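Local coordinates for glycerate dehydrogenase related protein (Thermoplasma acidophilum, PDB 3GVX) that probably binds NAD(P) and reduces small 2-oxoacids such as glyoxylate or hydroxypyruvate, as other D-isomer specific 2-hydroxyacid dehydrogenases do, at residues Val39-Gly47 with His62-Glu70; Phe171-Ile181 with Asn198-Ala209. All blocks are in the same frame, centred on the assembly; numbering follows the deposited sequence.

From the N terminus, the chain first builds a five-stranded parallel sheet. Interaction 1 closes a loop there: the end of strand 37-40 and the loop after it meet the segment 62-70, with strand 52-55 in between. The chain then enters the seven-stranded parallel sheet of the predicted NAD-binding domain. Interaction 2 closes a second loop, a beta-alpha-beta unit in which strands 176-179 and 204-207 lie side by side and helix 193-196 joins them. The two contacts follow in series, neither nested nor crossed. The centres of interaction 1 and interaction 2 are about 41 Å apart, on opposite sides of the chain's centre. The nearest atoms of interaction 1 and interaction 2 are about 21 Å apart. Interaction 1 is superficial, interaction 2 buried.

Interaction 1. Residues Val39-Gly47 with His62-Glu70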
loop_
_atom_site.group_PDB
_atom_site.type_symbol
_atom_site.label_atom_id
_atom_site.label_comp_id
_atom_site.label_asym_id
_atom_site.label_seq_id
_atom_site.Cartn_x
_atom_site.Cartn_y
_atom_site.Cartn_z
ATOM N N VAL B 39 -26.078 10.603 18.086
ATOM C CA VAL B 39 -24.791 9.926 18.085
ATOM C C VAL B 39 -24.555 9.555 19.538
ATOM O O VAL B 39 -24.684 10.389 20.425
ATOM C CB VAL B 39 -23.665 10.849 17.588
ATOM C CG1 VAL B 39 -22.366 10.059 17.475
ATOM C CG2 VAL B 39 -24.057 11.480 16.253
ATOM N N ILE B 40 -24.209 8.302 19.783
ATOM C CA ILE B 40 -24.036 7.845 21.141
ATOM C C ILE B 40 -22.821 6.979 21.364
ATOM O O ILE B 40 -22.138 6.558 20.438
ATOM C CB ILE B 40 -25.247 6.988 21.571
ATOM C CG1 ILE B 40 -25.172 5.632 20.862
ATOM C CG2 ILE B 40 -26.562 7.669 21.179
ATOM C CD1 ILE B 40 -26.215 4.611 21.309
ATOM N N LYS B 41 -22.583 6.707 22.632
ATOM C CA LYS B 41 -21.535 5.805 23.028
ATOM C C LYS B 41 -22.253 4.604 23.621
ATOM O O LYS B 41 -22.268 3.538 23.031
ATOM C CB LYS B 41 -20.625 6.446 24.067
ATOM C CG LYS B 41 -19.811 7.586 23.532
ATOM C CD LYS B 41 -18.786 8.005 24.547
ATOM C CE LYS B 41 -17.935 9.126 24.027
ATOM N NZ LYS B 41 -16.875 9.468 25.013
ATOM N N ASP B 42 -22.897 4.810 24.762
ATOM C CA ASP B 42 -23.589 3.734 25.442
ATOM C C ASP B 42 -25.081 3.904 25.604
ATOM O O ASP B 42 -25.812 2.935 25.653
ATOM C CB ASP B 42 -22.956 3.527 26.804
ATOM C CG ASP B 42 -21.477 3.244 26.707
ATOM O OD1 ASP B 42 -20.753 3.479 27.693
ATOM O OD2 ASP B 42 -21.030 2.782 25.642
ATOM N N ARG B 43 -25.538 5.136 25.697
ATOM C CA ARG B 43 -26.954 5.352 25.871
ATOM C C ARG B 43 -27.585 6.263 24.855
ATOM O O ARG B 43 -26.983 7.224 24.391
ATOM C CB ARG B 43 -27.248 5.887 27.273
ATOM C CG ARG B 43 -27.116 4.852 28.373
ATOM C CD ARG B 43 -27.404 5.482 29.733
ATOM N NE ARG B 43 -26.472 6.570 30.034
ATOM C CZ ARG B 43 -25.195 6.403 30.367
ATOM N NH1 ARG B 43 -24.683 5.182 30.454
ATOM N NH2 ARG B 43 -24.426 7.462 30.602
ATOM N N TYR B 44 -28.815 5.930 24.504
ATOM C CA TYR B 44 -29.565 6.730 23.576
ATOM C C TYR B 44 -30.710 7.282 24.412
ATOM O O TYR B 44 -30.946 6.845 25.542
ATOM C CB TYR B 44 -30.067 5.875 22.393
ATOM C CG TYR B 44 -30.857 4.624 22.774
ATOM C CD1 TYR B 44 -32.193 4.704 23.154
ATOM C CD2 TYR B 44 -30.268 3.360 22.743
ATOM C CE1 TYR B 44 -32.930 3.556 23.510
ATOM C CE2 TYR B 44 -30.995 2.205 23.091
ATOM C CZ TYR B 44 -32.329 2.316 23.471
ATOM O OH TYR B 44 -33.052 1.192 23.802
ATOM N N VAL B 45 -31.401 8.265 23.863
ATOM C CA VAL B 45 -32.524 8.882 24.534
ATOM C C VAL B 45 -33.626 8.952 23.498
ATOM O O VAL B 45 -33.497 9.660 22.505
ATOM C CB VAL B 45 -32.161 10.311 25.008
ATOM C CG1 VAL B 45 -33.414 11.019 25.562
ATOM C CG2 VAL B 45 -31.018 10.251 26.047
ATOM N N LEU B 46 -34.707 8.217 23.718
ATOM C CA LEU B 46 -35.786 8.214 22.747
ATOM C C LEU B 46 -36.550 9.517 22.698
ATOM O O LEU B 46 -36.820 10.150 23.711
ATOM C CB LEU B 46 -36.769 7.067 22.992
ATOM C CG LEU B 46 -36.203 5.656 22.868
ATOM C CD1 LEU B 46 -37.365 4.693 23.072
ATOM C CD2 LEU B 46 -35.490 5.446 21.519
ATOM N N GLY B 47 -36.893 9.908 21.485
ATOM C CA GLY B 47 -37.639 11.122 21.283
ATOM C C GLY B 47 -38.813 10.836 20.390
ATOM O O GLY B 47 -39.182 9.689 20.127
ATOM N N HIS B 62 -23.291 -3.763 23.880
ATOM C CA HIS B 62 -23.447 -3.096 25.180
ATOM C C HIS B 62 -24.612 -2.103 25.126
ATOM O O HIS B 62 -24.900 -1.413 26.097
ATOM C CB HIS B 62 -22.179 -2.320 25.561
ATOM C CG HIS B 62 -21.720 -1.382 24.499
ATOM N ND1 HIS B 62 -21.563 -0.030 24.722
ATOM C CD2 HIS B 62 -21.413 -1.592 23.205
ATOM C CE1 HIS B 62 -21.177 0.548 23.599
ATOM N NE2 HIS B 62 -21.079 -0.374 22.661
ATOM N N ILE B 63 -25.260 -2.006 23.974
ATOM C CA ILE B 63 -26.371 -1.090 23.821
ATOM C C ILE B 63 -27.714 -1.829 23.937
ATOM O O ILE B 63 -27.875 -2.958 23.462
ATOM C CB ILE B 63 -26.276 -0.348 22.470
ATOM C CG1 ILE B 63 -25.039 0.553 22.482
ATOM C CG2 ILE B 63 -27.548 0.439 22.225
ATOM C CD1 ILE B 63 -24.555 0.995 21.140
ATOM N N ASP B 64 -28.668 -1.179 24.592
ATOM C CA ASP B 64 -29.999 -1.747 24.772
ATOM C C ASP B 64 -30.798 -1.779 23.468
ATOM O O ASP B 64 -31.812 -1.083 23.304
ATOM C CB ASP B 64 -30.786 -0.977 25.836
ATOM C CG ASP B 64 -32.177 -1.576 26.067
ATOM O OD1 ASP B 64 -32.392 -2.722 25.630
ATOM O OD2 ASP B 64 -33.048 -0.927 26.673
ATOM N N VAL B 65 -30.322 -2.615 22.554
ATOM C CA VAL B 65 -30.915 -2.807 21.243
ATOM C C VAL B 65 -32.377 -3.250 21.271
ATOM O O VAL B 65 -33.183 -2.755 20.505
ATOM C CB VAL B 65 -30.110 -3.844 20.455
ATOM C CG1 VAL B 65 -30.639 -3.930 19.024
ATOM C CG2 VAL B 65 -28.615 -3.498 20.508
ATOM N N ASN B 66 -32.689 -4.193 22.152
ATOM C CA ASN B 66 -34.041 -4.711 22.317
ATOM C C ASN B 66 -35.002 -3.564 22.602
ATOM O O ASN B 66 -36.163 -3.612 22.234
ATOM C CB ASN B 66 -34.054 -5.727 23.471
ATOM C CG ASN B 66 -35.415 -6.337 23.716
ATOM O OD1 ASN B 66 -36.178 -5.887 24.584
ATOM N ND2 ASN B 66 -35.727 -7.375 22.961
ATOM N N GLY B 67 -34.487 -2.522 23.247
ATOM C CA GLY B 67 -35.285 -1.362 23.587
ATOM C C GLY B 67 -35.444 -0.351 22.465
ATOM O O GLY B 67 -36.107 0.662 22.635
ATOM N N ILE B 68 -34.864 -0.615 21.304
ATOM C CA ILE B 68 -34.998 0.355 20.231
ATOM C C ILE B 68 -36.239 0.101 19.379
ATOM O O ILE B 68 -36.400 -0.957 18.793
ATOM C CB ILE B 68 -33.728 0.399 19.341
ATOM C CG1 ILE B 68 -32.555 0.907 20.184
ATOM C CG2 ILE B 68 -33.966 1.279 18.133
ATOM C CD1 ILE B 68 -31.241 1.081 19.431
ATOM N N PRO B 69 -37.131 1.094 19.308
ATOM C CA PRO B 69 -38.362 0.981 18.526
ATOM C C PRO B 69 -38.104 0.560 17.074
ATOM O O PRO B 69 -37.087 0.907 16.474
ATOM C CB PRO B 69 -38.976 2.376 18.633
ATOM C CG PRO B 69 -38.435 2.876 19.939
ATOM C CD PRO B 69 -37.003 2.437 19.887
ATOM N N GLU B 70 -39.043 -0.202 16.529
ATOM C CA GLU B 70 -38.967 -0.714 15.166
ATOM C C GLU B 70 -38.601 0.273 14.055
ATOM O O GLU B 70 -37.900 -0.094 13.125
ATOM C CB GLU B 70 -40.293 -1.388 14.805
ATOM C CG GLU B 70 -40.367 -1.940 13.401
ATOM C CD GLU B 70 -39.451 -3.161 13.174
ATOM O OE1 GLU B 70 -38.927 -3.747 14.143
ATOM O OE2 GLU B 70 -39.257 -3.550 12.008
HETATM O O HOH W 1 -28.454 1.777 25.458
#
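Y44 reaches across to D64 and ties two loops at one end of the N-terminal sheet. That sheet has the parallel strand order 2-1-3-4-5 of a flavodoxin-like domain, as in the substrate domains of this family. Y44 OH donates to D64 O at 2.6 Å, and the donor lies 18° from the carbonyl plane. The CD2-CE2 side of the ring carries the apolar contacts. I63 CG2 sits at the ring edge, 4.0 Å from Y44 CE2. I68 CG1 comes obliquely to the same carbon, Y44 CE2, at 3.5 Å. Y44 CG stands between the backbone N and the carbonyl carbon (chi1 54°), which turns the ring toward the segment 62-70. A leucine here would probably leave D64 O without its hydroxyl partner and weaken the packing on I63 and I68.

Two smaller apolar contacts lie to the sides. I40 and I63 meet tip to tip through their CD1 atoms. Beyond the tyrosine, L46 CD2 packs 3.7 Å from P69 CD. Near I63, the D42 carboxylate stands almost at a right angle to the H62 ring, with planes 86° apart. H62 NE2 is held from outside the contact by G59 O and S57 OG.

The second shell is the sheet itself. I53 of strand 52-55 touches I40, Y44 and I68, and A55 touches I63. The acceptor D64 is the centre of an inverse gamma turn, closed by V65 N to I63 O at 2.6 Å. This turn sets the backbone course beside the tyrosine hydroxyl. Water 1 adds a bridge between the loops: it donates to D42 O at 2.9 Å and accepts from D64 N at 3.1 Å.

Interaction 2. Residues Phe171-Ile181 with Asn198-Ala209; sequences FRQSDFVLIAI and NARKNLTIVNVA
R200 lies along the backbone of R172-D175, in the link between helix 167-172 and strand 176-179. The pair of segments belongs to a beta-alpha-beta unit of the Rossmann-type domain. R200 CB is 3.8 Å from S174 O. CG and CD pass the same oxygen. The chain is extended from CG to NE, which carries the guanidinium on to R172 O. There R200 NE and NH2 both grip R172 O, at 3.0 Å and 3.1 Å. NH2 approaches in the carbonyl plane, on a lone pair of R172 O; NE comes from above that plane. R200 NH1 turns to D175 OD1, 3.1 Å away, and makes a salt bridge. It meets the carboxylate from 45° out of its plane. D175 OD2 accepts from A124 N, so the carboxylate is held on both oxygens. The peptide of Q173 and S174 lies over one guanidinium face, off its centre.

Past this end the strands run parallel, with an angle of 14° between them. V177 N bonds T204 O at 2.9 Å, and I179 N bonds V206 O at 2.7 Å. Strand 124-128 flanks strand 176-179, and strand 230-233 flanks strand 204-207. Helix 79-97 packs on the face bearing F176, L178 and T204, while helix 193-196 touches F171 and I205.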
loop_
_atom_site.group_PDB
_atom_site.type_symbol
_atom_site.label_atom_id
_atom_site.label_comp_id
_atom_site.label_asym_id
_atom_site.label_seq_id
_atom_site.Cartn_x
_atom_site.Cartn_y
_atom_site.Cartn_z
ATOM N N PHE B 171 -6.187 -21.026 -3.695
ATOM C CA PHE B 171 -4.729 -21.141 -3.639
ATOM C C PHE B 171 -4.147 -21.373 -5.022
ATOM O O PHE B 171 -3.085 -20.862 -5.356
ATOM C CB PHE B 171 -4.296 -22.287 -2.712
ATOM C CG PHE B 171 -4.221 -21.900 -1.264
ATOM C CD1 PHE B 171 -5.341 -21.418 -0.600
ATOM C CD2 PHE B 171 -3.020 -21.969 -0.572
ATOM C CE1 PHE B 171 -5.259 -21.001 0.726
ATOM C CE2 PHE B 171 -2.932 -21.553 0.760
ATOM C CZ PHE B 171 -4.056 -21.067 1.403
ATOM N N ARG B 172 -4.864 -22.133 -5.834
ATOM C CA ARG B 172 -4.408 -22.443 -7.173
ATOM C C ARG B 172 -4.336 -21.251 -8.117
ATOM O O ARG B 172 -3.570 -21.263 -9.069
ATOM C CB ARG B 172 -5.290 -23.526 -7.788
ATOM C CG ARG B 172 -5.008 -24.929 -7.288
ATOM C CD ARG B 172 -5.454 -25.930 -8.339
ATOM N NE ARG B 172 -6.908 -26.049 -8.406
ATOM C CZ ARG B 172 -7.642 -26.745 -7.545
ATOM N NH1 ARG B 172 -7.058 -27.389 -6.549
ATOM N NH2 ARG B 172 -8.962 -26.804 -7.689
ATOM N N GLN B 173 -5.136 -20.226 -7.854
ATOM C CA GLN B 173 -5.154 -19.044 -8.706
ATOM C C GLN B 173 -4.455 -17.860 -8.061
ATOM O O GLN B 173 -4.492 -16.762 -8.593
ATOM C CB GLN B 173 -6.596 -18.631 -9.012
ATOM C CG GLN B 173 -7.456 -19.693 -9.643
ATOM C CD GLN B 173 -8.870 -19.204 -9.863
ATOM O OE1 GLN B 173 -9.105 -18.315 -10.678
ATOM N NE2 GLN B 173 -9.818 -19.768 -9.121
ATOM N N SER B 174 -3.825 -18.079 -6.913
ATOM C CA SER B 174 -3.195 -16.981 -6.191
ATOM C C SER B 174 -1.669 -16.946 -6.061
ATOM O O SER B 174 -1.005 -17.975 -5.939
ATOM C CB SER B 174 -3.804 -16.894 -4.788
ATOM O OG SER B 174 -5.206 -16.853 -4.866
ATOM N N ASP B 175 -1.128 -15.730 -6.088
ATOM C CA ASP B 175 0.302 -15.509 -5.897
ATOM C C ASP B 175 0.460 -15.091 -4.445
ATOM O O ASP B 175 1.504 -15.285 -3.821
ATOM C CB ASP B 175 0.805 -14.408 -6.833
ATOM C CG ASP B 175 0.644 -14.771 -8.287
ATOM O OD1 ASP B 175 1.129 -15.835 -8.696
ATOM O OD2 ASP B 175 0.034 -13.996 -9.033
ATOM N N PHE B 176 -0.612 -14.508 -3.927
ATOM C CA PHE B 176 -0.675 -14.042 -2.561
ATOM C C PHE B 176 -2.019 -14.464 -2.021
ATOM O O PHE B 176 -3.026 -14.401 -2.717
ATOM C CB PHE B 176 -0.589 -12.520 -2.501
ATOM C CG PHE B 176 0.667 -11.957 -3.080
ATOM C CD1 PHE B 176 1.776 -11.725 -2.280
ATOM C CD2 PHE B 176 0.754 -11.679 -4.429
ATOM C CE1 PHE B 176 2.948 -11.228 -2.821
ATOM C CE2 PHE B 176 1.928 -11.180 -4.978
ATOM C CZ PHE B 176 3.023 -10.956 -4.172
ATOM N N VAL B 177 -2.033 -14.908 -0.780
ATOM C CA VAL B 177 -3.269 -15.304 -0.160
ATOM C C VAL B 177 -3.396 -14.629 1.172
ATOM O O VAL B 177 -2.495 -14.685 2.012
ATOM C CB VAL B 177 -3.361 -16.813 0.064
ATOM C CG1 VAL B 177 -4.486 -17.104 1.074
ATOM C CG2 VAL B 177 -3.601 -17.526 -1.266
ATOM N N LEU B 178 -4.525 -13.968 1.354
ATOM C CA LEU B 178 -4.781 -13.305 2.601
ATOM C C LEU B 178 -5.878 -14.044 3.358
ATOM O O LEU B 178 -6.938 -14.341 2.813
ATOM C CB LEU B 178 -5.217 -11.866 2.382
ATOM C CG LEU B 178 -5.462 -11.271 3.766
ATOM C CD1 LEU B 178 -4.305 -10.344 4.158
ATOM C CD2 LEU B 178 -6.818 -10.577 3.766
ATOM N N ILE B 179 -5.621 -14.335 4.621
ATOM C CA ILE B 179 -6.619 -15.015 5.408
ATOM C C ILE B 179 -7.309 -14.008 6.298
ATOM O O ILE B 179 -6.699 -13.402 7.165
ATOM C CB ILE B 179 -6.019 -16.126 6.261
ATOM C CG1 ILE B 179 -5.266 -17.098 5.350
ATOM C CG2 ILE B 179 -7.136 -16.827 7.036
ATOM C CD1 ILE B 179 -4.300 -17.984 6.066
ATOM N N ALA B 180 -8.590 -13.813 6.035
ATOM C CA ALA B 180 -9.396 -12.890 6.799
ATOM C C ALA B 180 -10.781 -13.523 6.959
ATOM O O ALA B 180 -11.789 -12.957 6.559
ATOM C CB ALA B 180 -9.484 -11.595 6.066
ATOM N N ILE B 181 -10.806 -14.715 7.540
ATOM C CA ILE B 181 -12.045 -15.443 7.719
ATOM C C ILE B 181 -12.267 -15.734 9.203
ATOM O O ILE B 181 -11.322 -15.975 9.946
ATOM C CB ILE B 181 -12.002 -16.761 6.904
ATOM C CG1 ILE B 181 -13.419 -17.270 6.631
ATOM C CG2 ILE B 181 -11.141 -17.789 7.635
ATOM C CD1 ILE B 181 -13.497 -18.246 5.487
ATOM N N ASN B 198 -1.473 -26.847 -2.583
ATOM C CA ASN B 198 -1.923 -26.146 -3.784
ATOM C C ASN B 198 -1.099 -24.890 -4.069
ATOM O O ASN B 198 -1.206 -24.309 -5.142
ATOM C CB ASN B 198 -3.395 -25.739 -3.648
ATOM C CG ASN B 198 -4.331 -26.927 -3.612
ATOM O OD1 ASN B 198 -4.814 -27.387 -4.653
ATOM N ND2 ASN B 198 -4.590 -27.438 -2.411
ATOM N N ALA B 199 -0.267 -24.487 -3.114
ATOM C CA ALA B 199 0.521 -23.264 -3.260
ATOM C C ALA B 199 1.403 -23.162 -4.489
ATOM O O ALA B 199 2.226 -24.035 -4.784
ATOM C CB ALA B 199 1.357 -23.016 -2.008
ATOM N N ARG B 200 1.192 -22.086 -5.232
ATOM C CA ARG B 200 1.997 -21.804 -6.406
ATOM C C ARG B 200 3.368 -21.551 -5.869
ATOM O O ARG B 200 3.543 -21.300 -4.683
ATOM C CB ARG B 200 1.581 -20.507 -7.074
ATOM C CG ARG B 200 0.245 -20.522 -7.640
ATOM C CD ARG B 200 0.034 -19.284 -8.420
ATOM N NE ARG B 200 -1.095 -19.499 -9.296
ATOM C CZ ARG B 200 -1.534 -18.628 -10.185
ATOM N NH1 ARG B 200 -0.930 -17.456 -10.319
ATOM N NH2 ARG B 200 -2.571 -18.940 -10.944
ATOM N N LYS B 201 4.329 -21.547 -6.776
ATOM C CA LYS B 201 5.701 -21.284 -6.407
ATOM C C LYS B 201 5.806 -19.838 -5.914
ATOM O O LYS B 201 5.260 -18.926 -6.528
ATOM C CB LYS B 201 6.608 -21.510 -7.619
ATOM C CG LYS B 201 7.860 -22.334 -7.315
ATOM C CD LYS B 201 7.515 -23.747 -6.781
ATOM C CE LYS B 201 8.770 -24.593 -6.575
ATOM N NZ LYS B 201 8.998 -24.957 -5.154
ATOM N N ASN B 202 6.484 -19.654 -4.786
ATOM C CA ASN B 202 6.698 -18.335 -4.179
ATOM C C ASN B 202 5.478 -17.682 -3.551
ATOM O O ASN B 202 5.436 -16.466 -3.368
ATOM C CB ASN B 202 7.297 -17.371 -5.197
ATOM C CG ASN B 202 8.636 -17.830 -5.695
ATOM O OD1 ASN B 202 9.483 -18.282 -4.921
ATOM N ND2 ASN B 202 8.846 -17.714 -6.990
ATOM N N LEU B 203 4.500 -18.503 -3.202
ATOM C CA LEU B 203 3.282 -18.008 -2.595
ATOM C C LEU B 203 3.601 -17.333 -1.280
ATOM O O LEU B 203 4.466 -17.785 -0.535
ATOM C CB LEU B 203 2.308 -19.157 -2.348
ATOM C CG LEU B 203 1.156 -18.749 -1.426
ATOM C CD1 LEU B 203 0.156 -17.836 -2.180
ATOM C CD2 LEU B 203 0.477 -20.007 -0.892
ATOM N N THR B 204 2.914 -16.231 -1.017
ATOM C CA THR B 204 3.065 -15.498 0.227
ATOM C C THR B 204 1.709 -15.536 0.899
ATOM O O THR B 204 0.683 -15.187 0.308
ATOM C CB THR B 204 3.466 -14.036 -0.005
ATOM O OG1 THR B 204 4.715 -13.996 -0.702
ATOM C CG2 THR B 204 3.609 -13.304 1.329
ATOM N N ILE B 205 1.709 -15.986 2.139
ATOM C CA ILE B 205 0.482 -16.084 2.882
ATOM C C ILE B 205 0.453 -15.049 3.978
ATOM O O ILE B 205 1.421 -14.870 4.715
ATOM C CB ILE B 205 0.319 -17.480 3.466
ATOM C CG1 ILE B 205 0.435 -18.491 2.323
ATOM C CG2 ILE B 205 -1.001 -17.572 4.224
ATOM C CD1 ILE B 205 -0.080 -19.872 2.608
ATOM N N VAL B 206 -0.663 -14.344 4.065
ATOM C CA VAL B 206 -0.816 -13.327 5.075
ATOM C C VAL B 206 -2.011 -13.682 5.947
ATOM O O VAL B 206 -3.123 -13.888 5.457
ATOM C CB VAL B 206 -1.046 -11.950 4.435
ATOM C CG1 VAL B 206 -0.835 -10.865 5.470
ATOM C CG2 VAL B 206 -0.134 -11.783 3.214
ATOM N N ASN B 207 -1.775 -13.746 7.248
ATOM C CA ASN B 207 -2.836 -14.087 8.176
ATOM C C ASN B 207 -3.223 -12.937 9.090
ATOM O O ASN B 207 -2.447 -12.532 9.953
ATOM C CB ASN B 207 -2.419 -15.279 9.036
ATOM C CG ASN B 207 -3.596 -15.924 9.729
ATOM O OD1 ASN B 207 -4.630 -15.287 9.942
ATOM N ND2 ASN B 207 -3.444 -17.188 10.094
ATOM N N VAL B 208 -4.419 -12.397 8.894
ATOM C CA VAL B 208 -4.906 -11.335 9.761
ATOM C C VAL B 208 -6.231 -11.767 10.398
ATOM O O VAL B 208 -7.037 -10.940 10.806
ATOM C CB VAL B 208 -5.108 -10.000 9.005
ATOM C CG1 VAL B 208 -3.766 -9.397 8.643
ATOM C CG2 VAL B 208 -5.985 -10.221 7.776
ATOM N N ALA B 209 -6.438 -13.077 10.478
ATOM C CA ALA B 209 -7.653 -13.623 11.073
ATOM C C ALA B 209 -7.339 -14.195 12.456
ATOM O O ALA B 209 -7.174 -13.463 13.419
ATOM C CB ALA B 209 -8.244 -14.706 10.157
HETATM O O HOH W 2 -0.671 -20.356 -4.268
HETATM O O HOH W 3 4.404 -14.242 -3.249
#